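Local coordinates for protein DyP-type peroxidase (Thermobifida cellulosilytica, PDB 4GS1) that probably uses its bound haem and hydrogen peroxide to oxidise dyes and other substrates, as in other dye-decolorizing (DyP-type) peroxidases, at residues L26-R31 / P102-V107; R46-V51 / R320-D325; I54-A59 / T176-S181; G238-V243 / M341-N346. All coordinates share one frame; numbering follows the deposited sequence.

Contact 1 of 4, residues L26-R31 / P102-V107; sequences LDMARR and PASLMV
Ser104 and Ala103 meet the C-terminal end of helix 21-30 and take up Met28 O and Ala29 O, backbone carbonyls of its last turn. They lie in the loop that leads into strand 106-111, an outermost strand of the N-terminal ferredoxin-like sheet. Both residues have left-handed helical backbone angles, and their consecutive N-H groups address the end of the helix and the residue just after it. Ala103 N reaches Ala29 O at 2.9 Å, coming from well above the carbonyl plane, while Ser104 N binds Arg31 O at 2.9 Å almost in line with that carbonyl. Pro102 packs alongside, its CD 3.3 Å from Arg30 O.

The side chain of Arg31 can be followed outward from its backbone. With chi1 at 68°, CG sits between the backbone N and the carbonyl carbon. CB itself makes no close approach, but this torsion carries CG to within 3.4 Å of Ser104 OG. CD then passes the same oxygen at 3.9 Å, and a bend at chi3 folds the guanidinium back. NE has the like-charged NH2 of Arg46 close by, a crowding probably eased by the salt bridge of that arginine with Asp27. At the tip, NH1 makes a weak hydrogen bond to Ser104 OG, which lies at the guanidinium edge. Met28 closes in from another direction, its CE methyl 3.6 Å from Ser104 OG. The serine hydroxyl thus accepts weakly from the arginine and donates its own hydrogen to Met28 O, a 2.8 Å bond from OG in the carbonyl plane, on a lone pair.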
loop_
_atom_site.group_PDB
_atom_site.type_symbol
_atom_site.label_atom_id
_atom_site.label_comp_id
_atom_site.label_asym_id
_atom_site.label_seq_id
_atom_site.Cartn_x
_atom_site.Cartn_y
_atom_site.Cartn_z
ATOM N N LEU B 26 10.438 -0.009 18.189
ATOM C CA LEU B 26 9.291 0.877 18.405
ATOM C C LEU B 26 9.581 2.345 18.090
ATOM O O LEU B 26 8.652 3.157 18.022
ATOM C CB LEU B 26 8.776 0.751 19.846
ATOM C CG LEU B 26 7.954 -0.498 20.143
ATOM C CD1 LEU B 26 7.526 -0.519 21.598
ATOM C CD2 LEU B 26 6.731 -0.558 19.238
ATOM N N ASP B 27 10.854 2.681 17.892
ATOM C CA ASP B 27 11.270 4.083 17.826
ATOM C C ASP B 27 10.671 4.870 16.658
ATOM O O ASP B 27 10.250 6.012 16.836
ATOM C CB ASP B 27 12.795 4.201 17.803
ATOM C CG ASP B 27 13.272 5.589 18.182
ATOM O OD1 ASP B 27 12.721 6.161 19.145
ATOM O OD2 ASP B 27 14.192 6.110 17.519
ATOM N N MET B 28 10.640 4.279 15.466
ATOM C CA MET B 28 10.149 5.013 14.305
ATOM C C MET B 28 8.655 5.317 14.419
ATOM O O MET B 28 8.190 6.370 13.983
ATOM C CB MET B 28 10.463 4.261 13.002
ATOM C CG MET B 28 11.944 4.268 12.610
ATOM S SD MET B 28 12.604 5.931 12.328
ATOM C CE MET B 28 11.756 6.378 10.811
ATOM N N ALA B 29 7.903 4.399 15.018
ATOM C CA ALA B 29 6.469 4.595 15.173
ATOM C C ALA B 29 6.180 5.617 16.263
ATOM O O ALA B 29 5.182 6.336 16.203
ATOM C CB ALA B 29 5.787 3.273 15.492
ATOM N N ARG B 30 7.069 5.689 17.249
ATOM C CA ARG B 30 6.831 6.483 18.456
ATOM C C ARG B 30 7.225 7.961 18.327
ATOM O O ARG B 30 6.553 8.844 18.875
ATOM C CB ARG B 30 7.569 5.839 19.641
ATOM C CG ARG B 30 7.897 6.790 20.778
ATOM C CD ARG B 30 8.821 6.149 21.818
ATOM N NE ARG B 30 10.232 6.176 21.427
ATOM C CZ ARG B 30 11.004 7.261 21.473
ATOM N NH1 ARG B 30 10.507 8.425 21.870
ATOM N NH2 ARG B 30 12.277 7.186 21.109
ATOM N N ARG B 31 8.301 8.231 17.593
ATOM C CA ARG B 31 8.912 9.563 17.587
ATOM C C ARG B 31 8.315 10.516 16.558
ATOM O O ARG B 31 7.717 10.077 15.571
ATOM C CB ARG B 31 10.405 9.435 17.299
ATOM C CG ARG B 31 10.675 8.955 15.882
ATOM C CD ARG B 31 12.133 8.577 15.656
ATOM N NE ARG B 31 12.926 9.693 15.145
ATOM C CZ ARG B 31 12.905 10.116 13.882
ATOM N NH1 ARG B 31 12.115 9.533 12.986
ATOM N NH2 ARG B 31 13.671 11.135 13.516
ATOM N N PRO B 102 2.947 9.492 16.644
ATOM C CA PRO B 102 3.366 10.417 15.581
ATOM C C PRO B 102 3.933 9.735 14.337
ATOM O O PRO B 102 3.800 10.279 13.236
ATOM C CB PRO B 102 4.450 11.264 16.258
ATOM C CG PRO B 102 4.071 11.245 17.720
ATOM C CD PRO B 102 3.551 9.849 17.946
ATOM N N ALA B 103 4.568 8.579 14.517
ATOM C CA ALA B 103 5.028 7.754 13.394
ATOM C C ALA B 103 5.936 8.475 12.397
ATOM O O ALA B 103 5.875 8.204 11.191
ATOM C CB ALA B 103 3.824 7.140 12.665
ATOM N N SER B 104 6.785 9.371 12.902
ATOM C CA SER B 104 7.823 10.009 12.082
ATOM C C SER B 104 7.268 10.741 10.863
ATOM O O SER B 104 7.924 10.785 9.814
ATOM C CB SER B 104 8.863 8.978 11.620
ATOM O OG SER B 104 9.575 8.441 12.730
ATOM N N LEU B 105 6.070 11.308 10.998
ATOM C CA LEU B 105 5.401 11.966 9.867
ATOM C C LEU B 105 6.225 13.134 9.350
ATOM O O LEU B 105 6.631 14.001 10.119
ATOM C CB LEU B 105 4.005 12.441 10.277
ATOM C CG LEU B 105 3.224 13.248 9.244
ATOM C CD1 LEU B 105 3.027 12.412 7.980
ATOM C CD2 LEU B 105 1.875 13.667 9.830
ATOM N N MET B 106 6.483 13.144 8.045
ATOM C CA MET B 106 7.301 14.187 7.440
ATOM C C MET B 106 6.773 14.582 6.069
ATOM O O MET B 106 6.287 13.730 5.315
ATOM C CB MET B 106 8.765 13.730 7.337
ATOM C CG MET B 106 8.953 12.341 6.716
ATOM S SD MET B 106 10.705 11.854 6.586
ATOM C CE MET B 106 11.172 11.698 8.304
ATOM N N VAL B 107 6.880 15.874 5.757
ATOM C CA VAL B 107 6.375 16.445 4.508
ATOM C C VAL B 107 7.486 17.205 3.779
ATOM O O VAL B 107 8.147 18.066 4.373
ATOM C CB VAL B 107 5.185 17.417 4.772
ATOM C CG1 VAL B 107 4.634 17.957 3.455
ATOM C CG2 VAL B 107 4.078 16.715 5.551
#

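Contact 2 of 4, residues R46-V51 / R320-D325; sequences RAPAFV and RGYNYD
The ring of Tyr322 carries Val51 on one face: CB stands over its centre, 3.8 Å from the centroid and only 2° off the normal, a CH-pi contact. At the ring edge, near its plane, lie the carbonyl oxygens of Pro48 and Ala49. The guanidinium of Arg320 is a second flat group, with Ala47 CB over one face, 3.8 Å from NH2, and water 1 in plane at its edge. These contacts join the two ferredoxin-like halves of the DyP fold, since Val51 is the second residue of strand 50-58 of the N-terminal sheet and Tyr322 belongs to strand 318-328 of the C-terminal one.

Val51 CG1 does the closest apolar touching. A chi1 of 78° sets this methyl between the backbone N and the carbonyl carbon, bringing it 3.5 Å from Tyr322 CG. Arg320, extended from CG to NE, spans the gap to the other segment, and its NH2 donates to water 1, which in turn lies 2.9 Å from Arg46 O. Arg186 adds a cation-pi contact to the tyrosine ring and bonds Gly321 O.

Two bonds grip the buried phenol oxygen. Water 2 donates one proton to Phe50 O and the other to Tyr322 OH, leaving the phenol's own proton for the main chain: Tyr322 OH binds Pro48 O at 2.7 Å, tilted 16° from the carbonyl plane.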
loop_
_atom_site.group_PDB
_atom_site.type_symbol
_atom_site.label_atom_id
_atom_site.label_comp_id
_atom_site.label_asym_id
_atom_site.label_seq_id
_atom_site.Cartn_x
_atom_site.Cartn_y
_atom_site.Cartn_z
ATOM N N ARG B 46 16.671 8.827 9.407
ATOM C CA ARG B 46 16.054 7.532 9.139
ATOM C C ARG B 46 14.804 7.718 8.292
ATOM O O ARG B 46 13.986 8.595 8.562
ATOM C CB ARG B 46 15.706 6.811 10.445
ATOM C CG ARG B 46 16.895 6.106 11.090
ATOM C CD ARG B 46 16.511 5.510 12.433
ATOM N NE ARG B 46 16.186 6.551 13.405
ATOM C CZ ARG B 46 15.613 6.326 14.583
ATOM N NH1 ARG B 46 15.289 5.089 14.941
ATOM N NH2 ARG B 46 15.354 7.337 15.401
ATOM N N ALA B 47 14.656 6.899 7.259
ATOM C CA ALA B 47 13.467 6.991 6.408
ATOM C C ALA B 47 12.311 6.178 6.992
ATOM O O ALA B 47 12.508 5.034 7.408
ATOM C CB ALA B 47 13.791 6.513 5.004
ATOM N N PRO B 48 11.097 6.763 7.022
ATOM C CA PRO B 48 9.925 6.020 7.502
ATOM C C PRO B 48 9.563 4.886 6.554
ATOM O O PRO B 48 9.986 4.894 5.396
ATOM C CB PRO B 48 8.808 7.073 7.492
ATOM C CG PRO B 48 9.520 8.400 7.551
ATOM C CD PRO B 48 10.799 8.188 6.787
ATOM N N ALA B 49 8.777 3.926 7.032
ATOM C CA ALA B 49 8.482 2.735 6.239
ATOM C C ALA B 49 7.550 2.983 5.052
ATOM O O ALA B 49 7.526 2.180 4.120
ATOM C CB ALA B 49 7.917 1.618 7.135
ATOM N N PHE B 50 6.778 4.067 5.087
ATOM C CA PHE B 50 5.799 4.332 4.017
ATOM C C PHE B 50 5.987 5.700 3.396
ATOM O O PHE B 50 6.396 6.648 4.076
ATOM C CB PHE B 50 4.365 4.190 4.561
ATOM C CG PHE B 50 4.100 2.839 5.150
ATOM C CD1 PHE B 50 3.698 1.786 4.341
ATOM C CD2 PHE B 50 4.300 2.604 6.506
ATOM C CE1 PHE B 50 3.491 0.523 4.876
ATOM C CE2 PHE B 50 4.097 1.339 7.047
ATOM C CZ PHE B 50 3.689 0.297 6.220
ATOM N N VAL B 51 5.674 5.804 2.102
ATOM C CA VAL B 51 5.736 7.081 1.391
ATOM C C VAL B 51 4.551 7.225 0.442
ATOM O O VAL B 51 4.000 6.235 -0.030
ATOM C CB VAL B 51 7.062 7.233 0.582
ATOM C CG1 VAL B 51 7.015 6.416 -0.730
ATOM C CG2 VAL B 51 7.357 8.704 0.275
ATOM N N ARG B 320 16.962 7.050 -2.073
ATOM C CA ARG B 320 16.035 6.918 -0.947
ATOM C C ARG B 320 14.715 6.410 -1.504
ATOM O O ARG B 320 13.698 7.100 -1.499
ATOM C CB ARG B 320 15.872 8.272 -0.241
ATOM C CG ARG B 320 15.126 8.231 1.095
ATOM C CD ARG B 320 15.096 9.642 1.694
ATOM N NE ARG B 320 14.359 9.726 2.956
ATOM C CZ ARG B 320 13.038 9.848 3.036
ATOM N NH1 ARG B 320 12.300 9.857 1.925
ATOM N NH2 ARG B 320 12.452 9.937 4.225
ATOM N N GLY B 321 14.757 5.188 -2.019
ATOM C CA GLY B 321 13.631 4.622 -2.738
ATOM C C GLY B 321 12.725 3.739 -1.910
ATOM O O GLY B 321 13.029 3.410 -0.750
ATOM N N TYR B 322 11.600 3.356 -2.511
ATOM C CA TYR B 322 10.589 2.547 -1.842
ATOM C C TYR B 322 10.109 1.475 -2.801
ATOM O O TYR B 322 10.206 1.636 -4.022
ATOM C CB TYR B 322 9.395 3.421 -1.381
ATOM C CG TYR B 322 9.733 4.235 -0.146
ATOM C CD1 TYR B 322 9.289 3.841 1.108
ATOM C CD2 TYR B 322 10.521 5.376 -0.238
ATOM C CE1 TYR B 322 9.622 4.572 2.252
ATOM C CE2 TYR B 322 10.872 6.107 0.904
ATOM C CZ TYR B 322 10.413 5.692 2.137
ATOM O OH TYR B 322 10.757 6.411 3.267
ATOM N N ASN B 323 9.566 0.390 -2.258
ATOM C CA ASN B 323 8.959 -0.635 -3.105
ATOM C C ASN B 323 7.526 -0.256 -3.433
ATOM O O ASN B 323 6.838 0.335 -2.598
ATOM C CB ASN B 323 8.970 -1.969 -2.369
ATOM C CG ASN B 323 10.355 -2.342 -1.907
ATOM O OD1 ASN B 323 11.296 -2.304 -2.687
ATOM N ND2 ASN B 323 10.500 -2.642 -0.624
ATOM N N TYR B 324 7.055 -0.572 -4.641
ATOM C CA TYR B 324 5.630 -0.382 -4.905
ATOM C C TYR B 324 4.986 -1.664 -5.406
ATOM O O TYR B 324 5.616 -2.476 -6.086
ATOM C CB TYR B 324 5.343 0.811 -5.843
ATOM C CG TYR B 324 5.699 0.601 -7.301
ATOM C CD1 TYR B 324 4.778 0.055 -8.198
ATOM C CD2 TYR B 324 6.940 0.990 -7.791
ATOM C CE1 TYR B 324 5.100 -0.125 -9.542
ATOM C CE2 TYR B 324 7.263 0.812 -9.123
ATOM C CZ TYR B 324 6.346 0.271 -9.990
ATOM O OH TYR B 324 6.691 0.110 -11.318
ATOM N N ASP B 325 3.721 -1.843 -5.054
ATOM C CA ASP B 325 2.967 -3.009 -5.471
ATOM C C ASP B 325 1.598 -2.516 -5.905
ATOM O O ASP B 325 0.775 -2.110 -5.075
ATOM C CB ASP B 325 2.824 -3.992 -4.306
ATOM C CG ASP B 325 2.187 -5.305 -4.720
ATOM O OD1 ASP B 325 1.470 -5.343 -5.747
ATOM O OD2 ASP B 325 2.397 -6.318 -4.019
HETATM O O HOH W 1 14.144 10.546 6.380
HETATM O O HOH W 2 8.744 8.211 3.710
#

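Contact 3 of 4, residues I54-A59 / T176-S181; sequences IAFDLA and TTVRWS
Ile54, Phe56 and Val178 form the apolar centre of this contact, a pairing of antiparallel strands 50-58 and 176-185 in the N-terminal ferredoxin-like sheet. Val178 CG2 touches both Ile54 CG2 and Phe56 CE1, each at 3.9 Å, and Ile54 CG2 also lies over one face of the phenyl ring, toward its rim. Helix 158-172 covers this cluster through Val165 and Val169.

On the Ala55 and Trp180 face, the alanine methyl sits over the indole: CB is 3.5 Å from the centroid of the five-membered ring, a CH-pi contact. A chi1 of 60° holds the Trp180 ring back over the neighbouring strand, and its NE1 is bonded to Gly146 O.

Between Ala55 and Phe56 the register shifts by one residue. Arg179 and Trp180 both face Ala55, a classic beta bulge in which Ala55 O receives Arg179 N at 2.7 Å and, more weakly, Trp180 N at 3.4 Å. Past the bulge, Asp57 and Thr177 resume regular pairing with two backbone bonds.

Arg179, the first of the two bulge residues, points its side chain toward the Asp57 strand. Its extended chain runs past the carboxylate, CD lying 3.4 Å from Asp57 OD2, and NE goes on to Cys145 O. The carboxylate and guanidinium planes are 63° apart, yet the salt bridge is well aimed: Arg179 NH1 meets the syn side of Asp57 OD2 at 2.8 Å, within the guanidinium plane.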
loop_
_atom_site.group_PDB
_atom_site.type_symbol
_atom_site.label_atom_id
_atom_site.label_comp_id
_atom_site.label_asym_id
_atom_site.label_seq_id
_atom_site.Cartn_x
_atom_site.Cartn_y
_atom_site.Cartn_z
ATOM N N ILE B 54 3.282 12.658 -4.515
ATOM C CA ILE B 54 2.179 13.219 -5.294
ATOM C C ILE B 54 2.667 14.379 -6.141
ATOM O O ILE B 54 3.241 15.339 -5.621
ATOM C CB ILE B 54 1.041 13.730 -4.377
ATOM C CG1 ILE B 54 0.643 12.644 -3.373
ATOM C CG2 ILE B 54 -0.184 14.139 -5.214
ATOM C CD1 ILE B 54 0.271 13.176 -2.013
ATOM N N ALA B 55 2.434 14.296 -7.450
ATOM C CA ALA B 55 2.769 15.400 -8.348
ATOM C C ALA B 55 1.493 16.161 -8.678
ATOM O O ALA B 55 0.446 15.554 -8.914
ATOM C CB ALA B 55 3.426 14.869 -9.633
ATOM N N PHE B 56 1.569 17.490 -8.660
ATOM C CA PHE B 56 0.394 18.334 -8.926
ATOM C C PHE B 56 0.653 19.274 -10.086
ATOM O O PHE B 56 1.793 19.678 -10.316
ATOM C CB PHE B 56 0.104 19.249 -7.732
ATOM C CG PHE B 56 -0.180 18.531 -6.429
ATOM C CD1 PHE B 56 -1.490 18.376 -5.980
ATOM C CD2 PHE B 56 0.858 18.075 -5.621
ATOM C CE1 PHE B 56 -1.752 17.758 -4.761
ATOM C CE2 PHE B 56 0.600 17.450 -4.406
ATOM C CZ PHE B 56 -0.699 17.288 -3.977
ATOM N N ASP B 57 -0.412 19.669 -10.782
ATOM C CA ASP B 57 -0.334 20.800 -11.697
ATOM C C ASP B 57 -1.182 21.944 -11.167
ATOM O O ASP B 57 -2.159 21.712 -10.451
ATOM C CB ASP B 57 -0.857 20.417 -13.084
ATOM C CG ASP B 57 0.050 19.459 -13.803
ATOM O OD1 ASP B 57 1.276 19.551 -13.599
ATOM O OD2 ASP B 57 -0.463 18.613 -14.562
ATOM N N LEU B 58 -0.816 23.176 -11.517
ATOM C CA LEU B 58 -1.725 24.298 -11.299
ATOM C C LEU B 58 -2.946 24.121 -12.196
ATOM O O LEU B 58 -2.815 23.780 -13.371
ATOM C CB LEU B 58 -1.059 25.633 -11.632
ATOM C CG LEU B 58 0.018 26.115 -10.669
ATOM C CD1 LEU B 58 0.511 27.491 -11.097
ATOM C CD2 LEU B 58 -0.540 26.168 -9.256
ATOM N N ALA B 59 -4.132 24.350 -11.644
ATOM C CA ALA B 59 -5.362 24.280 -12.435
ATOM C C ALA B 59 -5.494 25.488 -13.355
ATOM O O ALA B 59 -4.882 26.528 -13.123
ATOM C CB ALA B 59 -6.565 24.181 -11.533
ATOM N N THR B 176 -4.800 23.569 -7.108
ATOM C CA THR B 176 -3.956 22.461 -7.574
ATOM C C THR B 176 -4.809 21.261 -7.980
ATOM O O THR B 176 -5.912 21.073 -7.462
ATOM C CB THR B 176 -2.963 21.987 -6.492
ATOM O OG1 THR B 176 -3.678 21.633 -5.301
ATOM C CG2 THR B 176 -1.937 23.060 -6.161
ATOM N N THR B 177 -4.285 20.452 -8.903
ATOM C CA THR B 177 -4.920 19.202 -9.320
ATOM C C THR B 177 -3.859 18.106 -9.308
ATOM O O THR B 177 -2.736 18.336 -9.754
ATOM C CB THR B 177 -5.473 19.303 -10.752
ATOM O OG1 THR B 177 -6.332 20.447 -10.862
ATOM C CG2 THR B 177 -6.259 18.052 -11.096
ATOM N N VAL B 178 -4.196 16.925 -8.798
ATOM C CA VAL B 178 -3.250 15.808 -8.840
ATOM C C VAL B 178 -2.966 15.371 -10.276
ATOM O O VAL B 178 -3.896 15.117 -11.056
ATOM C CB VAL B 178 -3.743 14.600 -8.017
ATOM C CG1 VAL B 178 -2.824 13.410 -8.223
ATOM C CG2 VAL B 178 -3.788 14.945 -6.530
ATOM N N ARG B 179 -1.684 15.295 -10.627
ATOM C CA ARG B 179 -1.269 14.811 -11.944
ATOM C C ARG B 179 -1.005 13.305 -11.925
ATOM O O ARG B 179 -1.546 12.556 -12.748
ATOM C CB ARG B 179 -0.018 15.562 -12.424
ATOM C CG ARG B 179 0.428 15.206 -13.835
ATOM C CD ARG B 179 1.671 16.020 -14.250
ATOM N NE ARG B 179 2.124 15.644 -15.591
ATOM C CZ ARG B 179 1.685 16.212 -16.710
ATOM N NH1 ARG B 179 0.788 17.199 -16.660
ATOM N NH2 ARG B 179 2.138 15.798 -17.883
ATOM N N TRP B 180 -0.174 12.869 -10.986
ATOM C CA TRP B 180 0.060 11.447 -10.756
ATOM C C TRP B 180 0.464 11.263 -9.296
ATOM O O TRP B 180 0.853 12.215 -8.624
ATOM C CB TRP B 180 1.115 10.852 -11.723
ATOM C CG TRP B 180 2.494 11.472 -11.652
ATOM C CD1 TRP B 180 3.002 12.458 -12.475
ATOM C CD2 TRP B 180 3.537 11.158 -10.723
ATOM N NE1 TRP B 180 4.294 12.765 -12.102
ATOM C CE2 TRP B 180 4.643 11.982 -11.029
ATOM C CE3 TRP B 180 3.641 10.254 -9.656
ATOM C CZ2 TRP B 180 5.837 11.932 -10.310
ATOM C CZ3 TRP B 180 4.835 10.205 -8.936
ATOM C CH2 TRP B 180 5.914 11.044 -9.264
ATOM N N SER B 181 0.344 10.046 -8.789
ATOM C CA SER B 181 0.848 9.768 -7.451
ATOM C C SER B 181 1.255 8.316 -7.359
ATOM O O SER B 181 0.829 7.488 -8.166
ATOM C CB SER B 181 -0.197 10.101 -6.380
ATOM O OG SER B 181 -1.155 9.055 -6.269
#

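Contact 4 of 4, residues G238-V243 / M341-N346; sequences GGSYLV and MAWQGN
Tyr241 with Gln344 and Val243 with Ala342 are hydrogen-bonded pairs of an antiparallel ladder, and Leu242 with Trp343 is the non-hydrogen-bonded pair between them. Val243 N to Ala342 O and Ala342 N to Val243 O each span 2.9 Å. Tyr241 O takes two donors from one residue. Gln344 N arrives in the carbonyl plane, whereas Gln344 NE2, 2.9 Å from Tyr241 O, comes from 54° above it. The glutamine does this by folding back at chi2, -102°, and its OE1 is taken by Phe351 N at the start of helix 351-360, so the amide is fixed at both ends.

The two strands, 240-249 and 334-344, form the middle of the four-stranded C-terminal ferredoxin-like sheet of the DyP fold. Its Ala342 side chain comes to about 6 Å from the bound haem. On the Leu242 and Trp343 face, Leu242 CB lies over the six-membered ring, 3.8 Å from its centroid, while CD1 lies over the same face, offset from the ring centre and nearest CE2, and touches Met341 CB at 3.7 Å. Ser240 OG, bonded to Val223 O, sits at the indole edge, 3.5 Å from Trp343 CE3. Tyr241 CD2 likewise turns a ring edge to Gly345 O at 3.3 Å.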
loop_
_atom_site.group_PDB
_atom_site.type_symbol
_atom_site.label_atom_id
_atom_site.label_comp_id
_atom_site.label_asym_id
_atom_site.label_seq_id
_atom_site.Cartn_x
_atom_site.Cartn_y
_atom_site.Cartn_z
ATOM N N GLY B 238 21.492 25.737 -1.261
ATOM C CA GLY B 238 21.243 24.906 -0.093
ATOM C C GLY B 238 20.106 23.909 -0.259
ATOM O O GLY B 238 19.844 23.101 0.639
ATOM N N GLY B 239 19.421 23.958 -1.400
ATOM C CA GLY B 239 18.330 23.026 -1.662
ATOM C C GLY B 239 18.850 21.702 -2.197
ATOM O O GLY B 239 20.057 21.478 -2.242
ATOM N N SER B 240 17.953 20.813 -2.609
ATOM C CA SER B 240 18.388 19.566 -3.229
ATOM C C SER B 240 17.500 19.316 -4.427
ATOM O O SER B 240 16.402 19.879 -4.508
ATOM C CB SER B 240 18.293 18.406 -2.240
ATOM O OG SER B 240 18.887 17.223 -2.779
ATOM N N TYR B 241 17.974 18.498 -5.362
ATOM C CA TYR B 241 17.147 18.074 -6.490
ATOM C C TYR B 241 16.778 16.609 -6.375
ATOM O O TYR B 241 17.627 15.766 -6.071
ATOM C CB TYR B 241 17.862 18.324 -7.827
ATOM C CG TYR B 241 18.046 19.788 -8.133
ATOM C CD1 TYR B 241 17.100 20.486 -8.877
ATOM C CD2 TYR B 241 19.152 20.476 -7.674
ATOM C CE1 TYR B 241 17.262 21.837 -9.158
ATOM C CE2 TYR B 241 19.319 21.834 -7.947
ATOM C CZ TYR B 241 18.368 22.499 -8.693
ATOM O OH TYR B 241 18.526 23.845 -8.977
ATOM N N LEU B 242 15.501 16.319 -6.611
ATOM C CA LEU B 242 14.973 14.959 -6.588
ATOM C C LEU B 242 14.663 14.473 -7.993
ATOM O O LEU B 242 13.915 15.116 -8.728
ATOM C CB LEU B 242 13.676 14.931 -5.780
ATOM C CG LEU B 242 12.838 13.657 -5.922
ATOM C CD1 LEU B 242 13.571 12.464 -5.334
ATOM C CD2 LEU B 242 11.502 13.835 -5.238
ATOM N N VAL B 243 15.236 13.337 -8.368
ATOM C CA VAL B 243 14.781 12.623 -9.557
ATOM C C VAL B 243 13.961 11.419 -9.125
ATOM O O VAL B 243 14.451 10.554 -8.392
ATOM C CB VAL B 243 15.961 12.141 -10.427
ATOM C CG1 VAL B 243 15.442 11.219 -11.542
ATOM C CG2 VAL B 243 16.696 13.337 -11.018
ATOM N N MET B 341 14.117 7.081 -6.026
ATOM C CA MET B 341 14.230 8.504 -5.711
ATOM C C MET B 341 15.673 8.873 -5.406
ATOM O O MET B 341 16.239 8.444 -4.400
ATOM C CB MET B 341 13.301 8.865 -4.553
ATOM C CG MET B 341 11.834 8.835 -4.955
ATOM S SD MET B 341 10.784 9.518 -3.669
ATOM C CE MET B 341 10.538 8.080 -2.738
ATOM N N ALA B 342 16.278 9.652 -6.299
ATOM C CA ALA B 342 17.672 10.055 -6.119
ATOM C C ALA B 342 17.751 11.520 -5.728
ATOM O O ALA B 342 17.115 12.367 -6.357
ATOM C CB ALA B 342 18.467 9.817 -7.394
ATOM N N TRP B 343 18.555 11.814 -4.709
ATOM C CA TRP B 343 18.746 13.187 -4.244
ATOM C C TRP B 343 20.169 13.617 -4.542
ATOM O O TRP B 343 21.108 12.854 -4.306
ATOM C CB TRP B 343 18.506 13.244 -2.732
ATOM C CG TRP B 343 17.090 12.972 -2.354
ATOM C CD1 TRP B 343 16.536 11.774 -2.005
ATOM C CD2 TRP B 343 16.031 13.933 -2.299
ATOM N NE1 TRP B 343 15.190 11.932 -1.737
ATOM C CE2 TRP B 343 14.863 13.257 -1.901
ATOM C CE3 TRP B 343 15.963 15.306 -2.550
ATOM C CZ2 TRP B 343 13.640 13.901 -1.755
ATOM C CZ3 TRP B 343 14.754 15.945 -2.402
ATOM C CH2 TRP B 343 13.612 15.248 -2.002
ATOM N N GLN B 344 20.339 14.839 -5.044
ATOM C CA GLN B 344 21.669 15.325 -5.414
ATOM C C GLN B 344 21.663 16.841 -5.526
ATOM O O GLN B 344 20.612 17.447 -5.722
ATOM C CB GLN B 344 22.121 14.720 -6.750
ATOM C CG GLN B 344 21.217 15.067 -7.939
ATOM C CD GLN B 344 20.290 13.921 -8.302
ATOM O OE1 GLN B 344 20.731 12.926 -8.876
ATOM N NE2 GLN B 344 19.012 14.038 -7.946
ATOM N N GLY B 345 22.840 17.450 -5.429
ATOM C CA GLY B 345 22.941 18.897 -5.565
ATOM C C GLY B 345 22.761 19.360 -7.002
ATOM O O GLY B 345 22.448 20.527 -7.257
ATOM N N ASN B 346 22.975 18.447 -7.947
ATOM C CA ASN B 346 22.925 18.773 -9.368
ATOM C C ASN B 346 22.740 17.491 -10.175
ATOM O O ASN B 346 23.636 16.639 -10.191
ATOM C CB ASN B 346 24.241 19.453 -9.766
ATOM C CG ASN B 346 24.328 19.769 -11.247
ATOM O OD1 ASN B 346 23.362 19.615 -11.999
ATOM N ND2 ASN B 346 25.502 20.248 -11.673
#

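From the N terminus, helix 21-30 opens contact 1, and the chain starts contact 2 at 46-51, leading into strand 50-58, and contact 3 farther along that strand, before returning at 102-107 to close the first loop. Contact 1 therefore crosses both. Contact 3 closes next, at 176-181, wholly within the long span of contact 2, and completes an N-terminal sheet pairing. Contact 4 opens at 238-243; contact 2 closes at 320-325 before 341-346 completes contact 4, so these two cross while contacts 3 and 4 stand in series. Contact 2 bridges the two ferredoxin-like halves. It touches contact 1 through the Asp27-Arg46 salt bridge and contact 4 through neighbouring strands 318-328 and 334-344.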